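Side-chain contact in lipoteichoic acid primase (Listeria monocytogenes, PDB 4UOP), which belongs to the sulfatase-like family of metal-dependent enzymes, with an extracellular catalytic domain that carries a magnesium ion: residues 104-107 and 108-111. Numbering follows the deposited sequence.
With MG (magnesium ion), chain J.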
loop_
_atom_site.group_PDB
_atom_site.type_symbol
_atom_site.label_atom_id
_atom_site.label_comp_id
_atom_site.label_asym_id
_atom_site.label_seq_id
_atom_site.Cartn_x
_atom_site.Cartn_y
_atom_site.Cartn_z
ATOM N N SER B 104 -1.491 5.637 -5.655
ATOM C CA SER B 104 -1.531 4.417 -4.876
ATOM C C SER B 104 -0.895 4.655 -3.492
ATOM O O SER B 104 -1.333 5.548 -2.771
ATOM C CB SER B 104 -0.789 3.335 -5.673
ATOM O OG SER B 104 -0.842 2.129 -4.985
ATOM N N LYS B 105 0.149 3.893 -3.154
ATOM C CA LYS B 105 0.747 3.880 -1.817
ATOM C C LYS B 105 1.459 5.176 -1.449
ATOM O O LYS B 105 1.434 5.620 -0.300
ATOM C CB LYS B 105 1.814 2.755 -1.756
ATOM C CG LYS B 105 1.365 1.483 -1.066
ATOM C CD LYS B 105 2.399 0.341 -1.171
ATOM C CE LYS B 105 3.237 0.243 0.112
ATOM N NZ LYS B 105 4.561 -0.439 -0.021
ATOM N N SER B 106 2.128 5.764 -2.427
ATOM C CA SER B 106 2.945 6.955 -2.200
ATOM C C SER B 106 2.412 8.105 -3.056
ATOM O O SER B 106 2.877 8.334 -4.163
ATOM C CB SER B 106 4.395 6.630 -2.541
ATOM O OG SER B 106 5.256 7.681 -2.147
ATOM N N ASN B 107 1.439 8.832 -2.527
ATOM C CA ASN B 107 0.561 9.618 -3.390
ATOM C C ASN B 107 1.257 10.639 -4.324
ATOM O O ASN B 107 1.071 10.583 -5.542
ATOM C CB ASN B 107 -0.603 10.221 -2.608
ATOM C CG ASN B 107 -0.176 10.940 -1.346
ATOM O OD1 ASN B 107 1.000 11.251 -1.143
ATOM N ND2 ASN B 107 -1.160 11.225 -0.485
ATOM N N THR B 108 2.090 11.517 -3.770
ATOM C CA THR B 108 2.782 12.510 -4.577
ATOM C C THR B 108 3.673 11.860 -5.657
ATOM O O THR B 108 3.626 12.249 -6.815
ATOM C CB THR B 108 3.644 13.453 -3.724
ATOM O OG1 THR B 108 2.864 13.984 -2.646
ATOM C CG2 THR B 108 4.170 14.600 -4.580
ATOM N N ALA B 109 4.464 10.868 -5.248
ATOM C CA ALA B 109 5.340 10.156 -6.162
ATOM C C ALA B 109 4.567 9.340 -7.193
ATOM O O ALA B 109 5.016 9.210 -8.334
ATOM C CB ALA B 109 6.316 9.279 -5.400
ATOM N N ASP B 110 3.435 8.765 -6.793
ATOM C CA ASP B 110 2.572 8.048 -7.722
ATOM C C ASP B 110 1.964 8.987 -8.771
ATOM O O ASP B 110 1.774 8.588 -9.919
ATOM C CB ASP B 110 1.463 7.291 -6.985
ATOM C CG ASP B 110 1.989 6.113 -6.180
ATOM O OD1 ASP B 110 3.124 5.648 -6.440
ATOM O OD2 ASP B 110 1.252 5.632 -5.304
ATOM N N ALA B 111 1.688 10.229 -8.385
ATOM C CA ALA B 111 1.228 11.218 -9.342
ATOM C C ALA B 111 2.300 11.480 -10.385
ATOM O O ALA B 111 2.031 11.452 -11.587
ATOM C CB ALA B 111 0.834 12.498 -8.635
HETATM MG MG MG J . 1.095 15.104 -2.498
HETATM O O HOH W 1 4.870 10.126 -2.324
HETATM O O HOH W 2 1.397 14.262 -0.470
#
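T108 and N107 meet the magnesium site at the N-terminus of helix 107-117 in this sulfatase-family domain. With chi1 at -51°, T108 OG1 lies anti to the carbonyl carbon, and this torsion brings it to 2.1 Å from the magnesium ion while CG2 is kept farther off; E66, D284 and H285 supply the other protein ligands. N107 reaches the same metal through water: its OD1 accepts a hydrogen bond from a metal-bound water. That oxygen also accepts T108 N at 2.9 Å; the N-H comes in from the flank of the amide C=O, 26° off its plane. On the other side of the amide, ND2 is bonded to D244 of the second subunit, so the side-chain amide is held at both ends.

Further out, the D110 side chain points back toward the loop 104-106. Its OD2 accepts S106 N at 3.0 Å from above the carboxylate plane, and S104 N at 2.8 Å in a weak, bent bond. These bonds tie the loop to the first turn. In return, D110 N donates to S106 O at 2.7 Å, nearly in line with the C=O, so S106 and D110 are joined by two bonds of opposite direction. At the N-cap, S106 makes no direct side-chain cap; instead one water is hydrogen-bonded to its OG and accepts the N-H of A109 at 3.0 Å.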